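(R)-specific enoyl-CoA hydratase (Aeromonas punctata, PDB 1IQ6) catalyses the hydration of trans-2-enoyl-CoA of four to six carbons to the corresponding (3R)-3-hydroxyacyl-CoA, and is involved in polyhydroxyalkanoate biosynthesis. Local coordinates at residues Leu66-Gly74 against Thr126-Pro134; Asp92-Thr101 against Thr111-Gln119. All blocks are in the same frame, centred on the assembly; numbering follows the deposited sequence.

Contact 1 of 2, residues Leu66-Gly74 against Thr126-Pro134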
loop_
_atom_site.group_PDB
_atom_site.type_symbol
_atom_site.label_atom_id
_atom_site.label_comp_id
_atom_site.label_asym_id
_atom_site.label_seq_id
_atom_site.Cartn_x
_atom_site.Cartn_y
_atom_site.Cartn_z
ATOM N N LEU B 66 1.773 -5.579 -11.118
ATOM C CA LEU B 66 2.578 -4.617 -11.858
ATOM C C LEU B 66 4.015 -5.078 -12.070
ATOM O O LEU B 66 4.576 -4.902 -13.149
ATOM C CB LEU B 66 2.574 -3.267 -11.132
ATOM C CG LEU B 66 1.230 -2.536 -11.035
ATOM C CD1 LEU B 66 1.344 -1.381 -10.042
ATOM C CD2 LEU B 66 0.811 -2.032 -12.415
ATOM N N GLY B 67 4.607 -5.681 -11.044
ATOM C CA GLY B 67 5.986 -6.123 -11.158
ATOM C C GLY B 67 6.206 -7.504 -11.743
ATOM O O GLY B 67 7.281 -7.789 -12.276
ATOM N N GLN B 68 5.199 -8.365 -11.664
ATOM C CA GLN B 68 5.342 -9.721 -12.173
ATOM C C GLN B 68 4.713 -9.972 -13.540
ATOM O O GLN B 68 5.205 -10.802 -14.305
ATOM C CB GLN B 68 4.764 -10.717 -11.162
ATOM C CG GLN B 68 5.446 -10.689 -9.804
ATOM C CD GLN B 68 6.883 -11.179 -9.854
ATOM O OE1 GLN B 68 7.616 -11.084 -8.870
ATOM N NE2 GLN B 68 7.290 -11.710 -11.000
ATOM N N GLN B 69 3.643 -9.251 -13.860
ATOM C CA GLN B 69 2.963 -9.475 -15.129
ATOM C C GLN B 69 2.789 -8.292 -16.076
ATOM O O GLN B 69 3.165 -8.372 -17.245
ATOM C CB GLN B 69 1.587 -10.092 -14.867
ATOM C CG GLN B 69 1.636 -11.509 -14.316
ATOM C CD GLN B 69 0.257 -12.082 -14.061
ATOM O OE1 GLN B 69 -0.621 -12.031 -14.926
ATOM N NE2 GLN B 69 0.058 -12.638 -12.872
ATOM N N LEU B 70 2.223 -7.199 -15.579
ATOM C CA LEU B 70 1.958 -6.050 -16.438
ATOM C C LEU B 70 2.110 -4.720 -15.703
ATOM O O LEU B 70 1.342 -4.431 -14.787
ATOM C CB LEU B 70 0.533 -6.177 -16.976
ATOM C CG LEU B 70 0.032 -5.171 -18.009
ATOM C CD1 LEU B 70 0.725 -5.426 -19.342
ATOM C CD2 LEU B 70 -1.475 -5.315 -18.164
ATOM N N PRO B 71 3.072 -3.874 -16.123
ATOM C CA PRO B 71 4.030 -4.044 -17.224
ATOM C C PRO B 71 4.983 -5.222 -17.039
ATOM O O PRO B 71 5.506 -5.764 -18.015
ATOM C CB PRO B 71 4.768 -2.706 -17.248
ATOM C CG PRO B 71 3.752 -1.746 -16.704
ATOM C CD PRO B 71 3.196 -2.527 -15.545
ATOM N N GLY B 72 5.220 -5.604 -15.788
ATOM C CA GLY B 72 6.090 -6.734 -15.522
ATOM C C GLY B 72 7.487 -6.444 -15.007
ATOM O O GLY B 72 7.795 -5.342 -14.560
ATOM N N LYS B 73 8.326 -7.474 -15.081
ATOM C CA LYS B 73 9.717 -7.447 -14.638
ATOM C C LYS B 73 10.466 -6.161 -14.984
ATOM O O LYS B 73 10.537 -5.765 -16.146
ATOM C CB LYS B 73 10.448 -8.651 -15.243
ATOM C CG LYS B 73 11.921 -8.772 -14.904
ATOM C CD LYS B 73 12.549 -9.916 -15.699
ATOM C CE LYS B 73 14.039 -10.068 -15.426
ATOM N NZ LYS B 73 14.327 -10.592 -14.061
ATOM N N GLY B 74 11.023 -5.514 -13.965
ATOM C CA GLY B 74 11.770 -4.290 -14.191
ATOM C C GLY B 74 10.975 -3.018 -13.962
ATOM O O GLY B 74 11.552 -1.937 -13.852
ATOM N N THR B 126 -10.196 0.848 -5.539
ATOM C CA THR B 126 -9.989 1.312 -6.904
ATOM C C THR B 126 -9.000 2.466 -6.913
ATOM O O THR B 126 -8.811 3.149 -5.909
ATOM C CB THR B 126 -11.317 1.738 -7.570
ATOM O OG1 THR B 126 -11.080 1.997 -8.961
ATOM C CG2 THR B 126 -11.890 2.984 -6.905
ATOM N N GLY B 127 -8.350 2.668 -8.047
ATOM C CA GLY B 127 -7.385 3.742 -8.148
ATOM C C GLY B 127 -6.567 3.584 -9.406
ATOM O O GLY B 127 -6.956 2.847 -10.316
ATOM N N GLU B 128 -5.432 4.273 -9.450
ATOM C CA GLU B 128 -4.548 4.225 -10.605
ATOM C C GLU B 128 -3.083 4.153 -10.207
ATOM O O GLU B 128 -2.654 4.790 -9.244
ATOM C CB GLU B 128 -4.736 5.472 -11.470
ATOM C CG GLU B 128 -6.070 5.610 -12.158
ATOM C CD GLU B 128 -6.167 6.922 -12.913
ATOM O OE1 GLU B 128 -6.171 7.983 -12.256
ATOM O OE2 GLU B 128 -6.226 6.894 -14.159
ATOM N N ALA B 129 -2.319 3.377 -10.963
ATOM C CA ALA B 129 -0.893 3.254 -10.730
ATOM C C ALA B 129 -0.169 3.929 -11.887
ATOM O O ALA B 129 -0.651 3.939 -13.022
ATOM C CB ALA B 129 -0.488 1.785 -10.661
ATOM N N VAL B 130 0.975 4.522 -11.580
ATOM C CA VAL B 130 1.817 5.155 -12.586
ATOM C C VAL B 130 3.148 4.436 -12.410
ATOM O O VAL B 130 3.706 4.421 -11.312
ATOM C CB VAL B 130 2.002 6.661 -12.322
ATOM C CG1 VAL B 130 2.936 7.252 -13.373
ATOM C CG2 VAL B 130 0.653 7.371 -12.369
ATOM N N VAL B 131 3.651 3.833 -13.482
ATOM C CA VAL B 131 4.896 3.082 -13.395
ATOM C C VAL B 131 5.871 3.332 -14.534
ATOM O O VAL B 131 5.472 3.569 -15.676
ATOM C CB VAL B 131 4.616 1.560 -13.352
ATOM C CG1 VAL B 131 3.692 1.228 -12.196
ATOM C CG2 VAL B 131 3.998 1.109 -14.659
ATOM N N LYS B 132 7.156 3.272 -14.202
ATOM C CA LYS B 132 8.224 3.445 -15.181
ATOM C C LYS B 132 8.407 2.076 -15.832
ATOM O O LYS B 132 8.516 1.062 -15.140
ATOM C CB LYS B 132 9.514 3.877 -14.483
ATOM C CG LYS B 132 10.680 4.142 -15.426
ATOM C CD LYS B 132 11.930 4.549 -14.659
ATOM C CE LYS B 132 11.711 5.836 -13.879
ATOM N NZ LYS B 132 12.930 6.241 -13.124
ATOM N N LEU B 133 8.435 2.048 -17.159
ATOM C CA LEU B 133 8.565 0.797 -17.899
ATOM C C LEU B 133 9.902 0.087 -17.715
ATOM O O LEU B 133 10.928 0.723 -17.481
ATOM C CB LEU B 133 8.318 1.052 -19.389
ATOM C CG LEU B 133 6.962 1.679 -19.728
ATOM C CD1 LEU B 133 6.827 1.822 -21.236
ATOM C CD2 LEU B 133 5.842 0.815 -19.170
ATOM N N PRO B 134 9.899 -1.253 -17.823
ATOM C CA PRO B 134 11.099 -2.083 -17.678
ATOM C C PRO B 134 12.275 -1.555 -18.494
ATOM O O PRO B 134 13.371 -1.400 -17.915
ATOM C CB PRO B 134 10.628 -3.449 -18.163
ATOM C CG PRO B 134 9.205 -3.476 -17.709
ATOM C CD PRO B 134 8.718 -2.093 -18.092
ATOM O OXT PRO B 134 12.087 -1.308 -19.704
HETATM O O HOH W 1 11.744 0.628 -14.809
#

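Contact 2 of 2, residues Asp92-Thr101 against Thr111-Gln119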
loop_
_atom_site.group_PDB
_atom_site.type_symbol
_atom_site.label_atom_id
_atom_site.label_comp_id
_atom_site.label_asym_id
_atom_site.label_seq_id
_atom_site.Cartn_x
_atom_site.Cartn_y
_atom_site.Cartn_z
ATOM N N ASP B 92 -11.794 -14.480 3.076
ATOM C CA ASP B 92 -12.471 -14.419 1.786
ATOM C C ASP B 92 -11.483 -14.148 0.664
ATOM O O ASP B 92 -10.417 -13.575 0.881
ATOM C CB ASP B 92 -13.549 -13.332 1.795
ATOM C CG ASP B 92 -14.765 -13.721 2.614
ATOM O OD1 ASP B 92 -15.659 -12.870 2.797
ATOM O OD2 ASP B 92 -14.832 -14.883 3.070
ATOM N N GLU B 93 -11.840 -14.583 -0.538
ATOM C CA GLU B 93 -10.985 -14.381 -1.699
ATOM C C GLU B 93 -11.271 -13.034 -2.355
ATOM O O GLU B 93 -12.369 -12.493 -2.237
ATOM C CB GLU B 93 -11.216 -15.510 -2.711
ATOM C CG GLU B 93 -10.475 -15.355 -4.028
ATOM C CD GLU B 93 -10.772 -16.487 -4.997
ATOM O OE1 GLU B 93 -10.065 -17.517 -4.957
ATOM O OE2 GLU B 93 -11.726 -16.351 -5.791
ATOM N N VAL B 94 -10.253 -12.481 -3.004
ATOM C CA VAL B 94 -10.396 -11.232 -3.743
ATOM C C VAL B 94 -9.715 -11.418 -5.088
ATOM O O VAL B 94 -8.923 -12.344 -5.279
ATOM C CB VAL B 94 -9.717 -10.027 -3.045
ATOM C CG1 VAL B 94 -10.331 -9.807 -1.679
ATOM C CG2 VAL B 94 -8.213 -10.244 -2.955
ATOM N N THR B 95 -10.039 -10.538 -6.025
ATOM C CA THR B 95 -9.430 -10.575 -7.343
ATOM C C THR B 95 -8.852 -9.186 -7.606
ATOM O O THR B 95 -9.556 -8.184 -7.476
ATOM C CB THR B 95 -10.464 -10.926 -8.435
ATOM O OG1 THR B 95 -11.003 -12.232 -8.180
ATOM C CG2 THR B 95 -9.809 -10.922 -9.815
ATOM N N ALA B 96 -7.563 -9.137 -7.926
ATOM C CA ALA B 96 -6.885 -7.879 -8.220
ATOM C C ALA B 96 -6.808 -7.796 -9.739
ATOM O O ALA B 96 -6.485 -8.785 -10.400
ATOM C CB ALA B 96 -5.490 -7.875 -7.609
ATOM N N GLU B 97 -7.111 -6.623 -10.286
ATOM C CA GLU B 97 -7.103 -6.434 -11.737
ATOM C C GLU B 97 -6.429 -5.126 -12.125
ATOM O O GLU B 97 -6.698 -4.087 -11.522
ATOM C CB GLU B 97 -8.547 -6.421 -12.269
ATOM C CG GLU B 97 -9.333 -7.693 -11.966
ATOM C CD GLU B 97 -10.794 -7.636 -12.397
ATOM O OE1 GLU B 97 -11.541 -8.586 -12.066
ATOM O OE2 GLU B 97 -11.203 -6.659 -13.064
ATOM N N VAL B 98 -5.544 -5.184 -13.118
ATOM C CA VAL B 98 -4.882 -3.984 -13.617
ATOM C C VAL B 98 -5.079 -3.937 -15.125
ATOM O O VAL B 98 -5.199 -4.975 -15.782
ATOM C CB VAL B 98 -3.354 -3.945 -13.296
ATOM C CG1 VAL B 98 -3.135 -4.057 -11.785
ATOM C CG2 VAL B 98 -2.611 -5.038 -14.056
ATOM N N GLU B 99 -5.145 -2.728 -15.665
ATOM C CA GLU B 99 -5.321 -2.540 -17.099
ATOM C C GLU B 99 -4.598 -1.277 -17.535
ATOM O O GLU B 99 -4.736 -0.229 -16.905
ATOM C CB GLU B 99 -6.804 -2.425 -17.456
ATOM C CG GLU B 99 -7.030 -2.020 -18.911
ATOM C CD GLU B 99 -8.488 -2.038 -19.329
ATOM O OE1 GLU B 99 -8.767 -1.645 -20.481
ATOM O OE2 GLU B 99 -9.352 -2.443 -18.523
ATOM N N VAL B 100 -3.827 -1.379 -18.614
ATOM C CA VAL B 100 -3.106 -0.220 -19.127
ATOM C C VAL B 100 -4.100 0.758 -19.744
ATOM O O VAL B 100 -4.887 0.384 -20.617
ATOM C CB VAL B 100 -2.086 -0.623 -20.209
ATOM C CG1 VAL B 100 -1.376 0.616 -20.729
ATOM C CG2 VAL B 100 -1.085 -1.620 -19.638
ATOM N N THR B 101 -4.069 2.009 -19.290
ATOM C CA THR B 101 -4.982 3.021 -19.817
ATOM C C THR B 101 -4.265 4.116 -20.594
ATOM O O THR B 101 -4.889 4.838 -21.370
ATOM C CB THR B 101 -5.802 3.690 -18.691
ATOM O OG1 THR B 101 -4.917 4.331 -17.764
ATOM C CG2 THR B 101 -6.646 2.654 -17.967
ATOM N N THR B 111 0.241 4.307 -17.283
ATOM C CA THR B 111 -0.764 4.513 -16.253
ATOM C C THR B 111 -1.708 3.324 -16.364
ATOM O O THR B 111 -2.059 2.899 -17.466
ATOM C CB THR B 111 -1.549 5.821 -16.461
ATOM O OG1 THR B 111 -0.650 6.930 -16.361
ATOM C CG2 THR B 111 -2.640 5.965 -15.401
ATOM N N LEU B 112 -2.095 2.769 -15.219
ATOM C CA LEU B 112 -2.994 1.624 -15.203
ATOM C C LEU B 112 -4.085 1.779 -14.160
ATOM O O LEU B 112 -3.850 2.326 -13.085
ATOM C CB LEU B 112 -2.221 0.333 -14.894
ATOM C CG LEU B 112 -1.023 -0.050 -15.770
ATOM C CD1 LEU B 112 0.243 0.565 -15.185
ATOM C CD2 LEU B 112 -0.894 -1.572 -15.848
ATOM N N THR B 113 -5.286 1.314 -14.485
ATOM C CA THR B 113 -6.374 1.345 -13.521
ATOM C C THR B 113 -6.163 0.080 -12.690
ATOM O O THR B 113 -5.906 -0.997 -13.231
ATOM C CB THR B 113 -7.745 1.343 -14.223
ATOM O OG1 THR B 113 -7.992 2.653 -14.757
ATOM C CG2 THR B 113 -8.862 0.980 -13.255
ATOM N N THR B 114 -6.247 0.230 -11.373
ATOM C CA THR B 114 -6.018 -0.865 -10.434
ATOM C C THR B 114 -7.245 -1.072 -9.554
ATOM O O THR B 114 -7.656 -0.165 -8.833
ATOM C CB THR B 114 -4.801 -0.537 -9.560
ATOM O OG1 THR B 114 -5.029 0.701 -8.874
ATOM C CG2 THR B 114 -3.557 -0.385 -10.429
ATOM N N ARG B 115 -7.817 -2.272 -9.612
ATOM C CA ARG B 115 -9.017 -2.582 -8.845
ATOM C C ARG B 115 -8.966 -3.899 -8.090
ATOM O O ARG B 115 -8.344 -4.857 -8.536
ATOM C CB ARG B 115 -10.227 -2.607 -9.786
ATOM C CG ARG B 115 -10.452 -1.272 -10.454
ATOM C CD ARG B 115 -11.616 -1.248 -11.420
ATOM N NE ARG B 115 -11.833 0.134 -11.839
ATOM C CZ ARG B 115 -12.575 0.514 -12.873
ATOM N NH1 ARG B 115 -12.697 1.805 -13.152
ATOM N NH2 ARG B 115 -13.182 -0.385 -13.631
ATOM N N ILE B 116 -9.613 -3.918 -6.927
ATOM C CA ILE B 116 -9.722 -5.126 -6.114
ATOM C C ILE B 116 -11.218 -5.395 -6.000
ATOM O O ILE B 116 -11.986 -4.507 -5.613
ATOM C CB ILE B 116 -9.186 -4.937 -4.674
ATOM C CG1 ILE B 116 -7.687 -4.622 -4.677
ATOM C CG2 ILE B 116 -9.462 -6.209 -3.854
ATOM C CD1 ILE B 116 -6.810 -5.774 -5.138
ATOM N N PHE B 117 -11.631 -6.609 -6.354
ATOM C CA PHE B 117 -13.032 -7.001 -6.256
ATOM C C PHE B 117 -13.194 -8.054 -5.170
ATOM O O PHE B 117 -12.331 -8.914 -4.996
ATOM C CB PHE B 117 -13.552 -7.577 -7.580
ATOM C CG PHE B 117 -13.829 -6.541 -8.626
ATOM C CD1 PHE B 117 -12.832 -6.143 -9.507
ATOM C CD2 PHE B 117 -15.082 -5.938 -8.708
ATOM C CE1 PHE B 117 -13.076 -5.152 -10.462
ATOM C CE2 PHE B 117 -15.333 -4.945 -9.661
ATOM C CZ PHE B 117 -14.323 -4.555 -10.535
ATOM N N THR B 118 -14.305 -7.977 -4.450
ATOM C CA THR B 118 -14.594 -8.931 -3.392
ATOM C C THR B 118 -14.959 -10.271 -4.005
ATOM O O THR B 118 -15.104 -10.403 -5.220
ATOM C CB THR B 118 -15.788 -8.486 -2.548
ATOM O OG1 THR B 118 -16.966 -8.479 -3.369
ATOM C CG2 THR B 118 -15.553 -7.095 -1.977
ATOM N N GLN B 119 -15.118 -11.262 -3.141
ATOM C CA GLN B 119 -15.488 -12.599 -3.562
ATOM C C GLN B 119 -16.852 -12.548 -4.256
ATOM O O GLN B 119 -17.122 -13.324 -5.171
ATOM C CB GLN B 119 -15.541 -13.497 -2.326
ATOM C CG GLN B 119 -15.776 -14.958 -2.588
ATOM C CD GLN B 119 -15.552 -15.775 -1.335
ATOM O OE1 GLN B 119 -14.436 -15.844 -0.823
ATOM N NE2 GLN B 119 -16.615 -16.387 -0.824
HETATM O O HOH W 2 -15.114 -17.604 1.930
HETATM O O HOH W 3 -13.872 -10.623 -0.629
HETATM O O HOH W 4 -13.065 -11.963 -6.363
HETATM O O HOH W 5 -5.902 4.636 -15.366
#

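Contact 1 of 2, residues Leu66-Gly74 against Thr126-Pro134
With chi1 at -56°, Val131 sends its two methyls to different partners: CG1, anti to the carbonyl carbon, faces Leu66, while CG2, lodged between backbone N and carbonyl carbon, meets the ring of Pro71. Leu66 has CG anti to its own carbonyl carbon (chi1 -65°), and its CD1 branch reaches down to the strand, 3.7 Å from Ala129 CB and 4.1 Å from Val131 CG1. Pro71, which follows a cis peptide bond, presses ring atom CG to 3.5 Å from Val131 CG2. The CD2 branch of Leu133 meets the same ring at about a right angle, with Pro71 CG 4.1 Å away. The turn is tied back on the helix by the backbone bond from Gly72 N to Leu66 O, 2.8 Å. Farther out, the C-terminal Pro134 lays its ring against the turn, its CD near Pro71 CB and its CB and CG beside the Lys73 carbonyl. One water lies between the turn and the C-terminal residues, within hydrogen-bonding distance of Gly74 O (2.7 Å) and Leu133 O (2.8 Å), though it has more acceptors in reach than protons to give. Tyr77 and Leu112 also pack on Leu66. Helix 55-68 thus ends against strand 123-132 in the helix-on-sheet packing of the hotdog fold.

Contact 2 of 2, residues Asp92-Thr101 against Thr111-Gln119
The antiparallel hairpin of strands 93-103 and 109-117 brings Thr95 opposite Phe117, Glu97 opposite Arg115 and Glu99 opposite Thr113, each pair joined by two backbone bonds. The Glu97 N to Arg115 O bond, for example, is 2.8 Å. At the open end Gln119 continues the pairing with its side chain: OE1 accepts from Glu93 N at 2.9 Å, in the carbonyl plane and nearly straight (176° at the hydrogen). Its CG lies anti to the backbone N (chi1 -174°) and the chain runs on extended, which carries the amide back to Glu93; Arg17 adds a weak bond to OE1. In this MaoC-like hotdog domain, helix 55-68 covers the face at Ala96, Leu112, Thr114 and Ile116, through Phe62, Leu65 and Leu66. There Ile116 CD1 touches Ala96 CB at 3.5 Å, and Leu112 CD2 meets Val100 CG2 at 3.8 Å. Thr114 sets its methyl CG2 against Val98 CG1, while its OG1 is hydrogen-bonded to Gln80 NE2. On the other face the Glu97 side chain crosses that of Phe117 at about a right angle, with OE2 3.5 Å from Phe117 CE1 and the carboxylate plane 35° from the ring's. Near the turn end a water joins Thr101 OG1, at 2.6 Å, to Thr113 OG1.

How the contacts relate
Both contacts belong to the same antiparallel sheet: contact 2 pairs two of its strands, while contact 1 sets the end of helix 55-68 on a third. Contact 2 lies nearer the middle of the chain, about 6 Å from its centre against 12 Å for contact 1, and joins neighbouring strands mainly through backbone bonds. Contact 1 brings the helix end and its turn onto the sheet through apolar side chains, with a water at the exposed C-terminus. Strand 123-132 connects them: Ala129 N lies 2.8 Å from Leu112 O, a probable hydrogen bond, and Leu112 touches Val131. Along the chain, contact 2 is nested inside the loop that contact 1 closes.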